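Local coordinates for giding protein-mglB (Thermus thermophilus, PDB 1J3W), which probably acts as a guanyl-nucleotide exchange factor and molecular adaptor of the Roadblock/LC7 type, at residues Leu6-Ala11 against Val41-Glu46. Sequence-based numbering, arbitrary orientation.
Sequences LVLYGA and VLAHKE
The classic beta bulge at Leu-42 and Ala-43, on an edge strand of the Roadblock/LC7 sheet within this chain, meets Leu-6 and Leu-8 of residues 6-11. No direct hydrogen bond joins the two segments. Leu-42 makes most of the strand's side of the contact. Leu-42 CD1 lies 3.6 Å from Leu-6 CD2 and also near Leu-6 CB. These two side chains cross at about a right angle. The CG of Leu-6 is anti to its own backbone nitrogen (chi1 -169°), which carries CD2 over to the Leu-42 methyl. The other branch of Leu-42, CD2, lies against the Leu-6 carbonyl; the short 2.9 Å distance from Leu-42 CD2 to Leu-6 O is doubtful in detail. Leu-8 comes in from further along the segment. Leu-8 CD1 lies 4.1 Å from Leu-42 CB and 4.2 Å from Ala-43 CB, spanning both bulge residues. With an alanine at Leu-42, both methyl branches are gone, which is likely to open a gap beside Leu-6 and let that side chain turn. Beside this apolar patch, one water ties the backbones together. The water accepts from Leu-8 N at 2.6 Å and donates to Leu-42 O at 2.8 Å, so it serves a polar atom on each segment. Leu-42 and Ala-43 both hydrogen-bond through their backbones to Leu-34 of strand 31-36. Tyr-13 of helix 10-27 touches Leu-8 and Ala-43, and Pro-4 touches Leu-42. Leu-6 and Leu-8 thus pack at the bulge of strand 41-46, in the chain that leads into helix 10-27.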
loop_
_atom_site.group_PDB
_atom_site.type_symbol
_atom_site.label_atom_id
_atom_site.label_comp_id
_atom_site.label_asym_id
_atom_site.label_seq_id
_atom_site.Cartn_x
_atom_site.Cartn_y
_atom_site.Cartn_z
ATOM N N LEU B 6 12.862 -16.662 -7.125
ATOM C CA LEU B 6 14.280 -16.950 -7.227
ATOM C C LEU B 6 14.798 -17.536 -5.911
ATOM O O LEU B 6 14.357 -17.182 -4.825
ATOM C CB LEU B 6 14.989 -15.628 -7.521
ATOM C CG LEU B 6 16.451 -15.816 -7.927
ATOM C CD1 LEU B 6 16.974 -14.645 -8.764
ATOM C CD2 LEU B 6 17.390 -15.930 -6.726
ATOM N N VAL B 7 15.727 -18.500 -6.036
ATOM C CA VAL B 7 16.372 -19.032 -4.840
ATOM C C VAL B 7 17.857 -19.298 -5.086
ATOM O O VAL B 7 18.263 -19.902 -6.070
ATOM C CB VAL B 7 15.667 -20.326 -4.429
ATOM C CG1 VAL B 7 14.152 -20.132 -4.467
ATOM C CG2 VAL B 7 16.055 -21.457 -5.361
ATOM N N LEU B 8 18.684 -18.789 -4.155
ATOM C CA LEU B 8 20.121 -18.839 -4.391
ATOM C C LEU B 8 20.813 -20.002 -3.677
ATOM O O LEU B 8 20.630 -20.266 -2.494
ATOM C CB LEU B 8 20.733 -17.508 -3.961
ATOM C CG LEU B 8 20.287 -16.348 -4.857
ATOM C CD1 LEU B 8 20.820 -14.996 -4.384
ATOM C CD2 LEU B 8 20.744 -16.505 -6.308
ATOM N N TYR B 9 21.600 -20.730 -4.483
ATOM C CA TYR B 9 22.447 -21.781 -3.942
ATOM C C TYR B 9 23.734 -21.892 -4.757
ATOM O O TYR B 9 23.872 -21.326 -5.832
ATOM C CB TYR B 9 21.671 -23.094 -4.019
ATOM C CG TYR B 9 21.229 -23.323 -5.419
ATOM C CD1 TYR B 9 20.004 -22.822 -5.850
ATOM C CD2 TYR B 9 22.039 -24.032 -6.304
ATOM C CE1 TYR B 9 19.591 -23.028 -7.159
ATOM C CE2 TYR B 9 21.622 -24.246 -7.608
ATOM C CZ TYR B 9 20.400 -23.754 -8.033
ATOM O OH TYR B 9 20.002 -23.921 -9.343
ATOM N N GLY B 10 24.719 -22.655 -4.298
ATOM C CA GLY B 10 25.934 -22.829 -5.074
ATOM C C GLY B 10 26.670 -21.550 -5.431
ATOM O O GLY B 10 26.812 -20.654 -4.598
ATOM N N ALA B 11 27.132 -21.473 -6.679
ATOM C CA ALA B 11 27.888 -20.322 -7.175
ATOM C C ALA B 11 27.116 -19.007 -7.203
ATOM O O ALA B 11 27.629 -17.978 -6.766
ATOM C CB ALA B 11 28.445 -20.624 -8.570
ATOM N N VAL B 41 13.594 -13.593 1.611
ATOM C CA VAL B 41 14.990 -13.169 1.655
ATOM C C VAL B 41 15.794 -14.206 0.878
ATOM O O VAL B 41 15.790 -15.390 1.222
ATOM C CB VAL B 41 15.519 -13.093 3.097
ATOM C CG1 VAL B 41 16.995 -12.722 3.079
ATOM C CG2 VAL B 41 14.729 -12.052 3.889
ATOM N N LEU B 42 16.473 -13.763 -0.173
ATOM C CA LEU B 42 17.263 -14.661 -1.010
ATOM C C LEU B 42 18.692 -14.792 -0.503
ATOM O O LEU B 42 19.319 -15.839 -0.654
ATOM C CB LEU B 42 17.272 -14.152 -2.452
ATOM C CG LEU B 42 15.890 -13.854 -3.046
ATOM C CD1 LEU B 42 16.040 -13.443 -4.501
ATOM C CD2 LEU B 42 15.001 -15.080 -2.927
ATOM N N ALA B 43 19.208 -13.717 0.085
ATOM C CA ALA B 43 20.561 -13.696 0.636
ATOM C C ALA B 43 20.669 -12.450 1.507
ATOM O O ALA B 43 20.044 -11.427 1.214
ATOM C CB ALA B 43 21.598 -13.638 -0.483
ATOM N N HIS B 44 21.437 -12.532 2.587
ATOM C CA HIS B 44 21.600 -11.381 3.466
ATOM C C HIS B 44 22.926 -11.438 4.199
ATOM O O HIS B 44 23.417 -12.516 4.532
ATOM C CB HIS B 44 20.447 -11.295 4.475
ATOM C CG HIS B 44 20.421 -12.410 5.472
ATOM N ND1 HIS B 44 21.152 -12.384 6.642
ATOM C CD2 HIS B 44 19.748 -13.585 5.475
ATOM C CE1 HIS B 44 20.927 -13.493 7.323
ATOM N NE2 HIS B 44 20.080 -14.240 6.636
ATOM N N LYS B 45 23.509 -10.265 4.426
ATOM C CA LYS B 45 24.770 -10.148 5.140
ATOM C C LYS B 45 24.706 -8.936 6.051
ATOM O O LYS B 45 24.048 -7.940 5.734
ATOM C CB LYS B 45 25.937 -10.022 4.156
ATOM C CG LYS B 45 26.227 -11.328 3.431
ATOM C CD LYS B 45 26.675 -12.404 4.414
ATOM C CE LYS B 45 26.508 -13.798 3.827
ATOM N NZ LYS B 45 26.988 -14.865 4.758
ATOM N N GLU B 46 25.381 -9.029 7.190
ATOM C CA GLU B 46 25.383 -7.950 8.166
ATOM C C GLU B 46 26.802 -7.505 8.444
ATOM O O GLU B 46 27.731 -8.313 8.393
ATOM C CB GLU B 46 24.738 -8.415 9.474
ATOM C CG GLU B 46 23.275 -8.849 9.349
ATOM C CD GLU B 46 23.104 -10.205 8.686
ATOM O OE1 GLU B 46 23.636 -11.206 9.220
ATOM O OE2 GLU B 46 22.433 -10.273 7.636
HETATM O O HOH W 1 17.873 -17.964 -1.783
#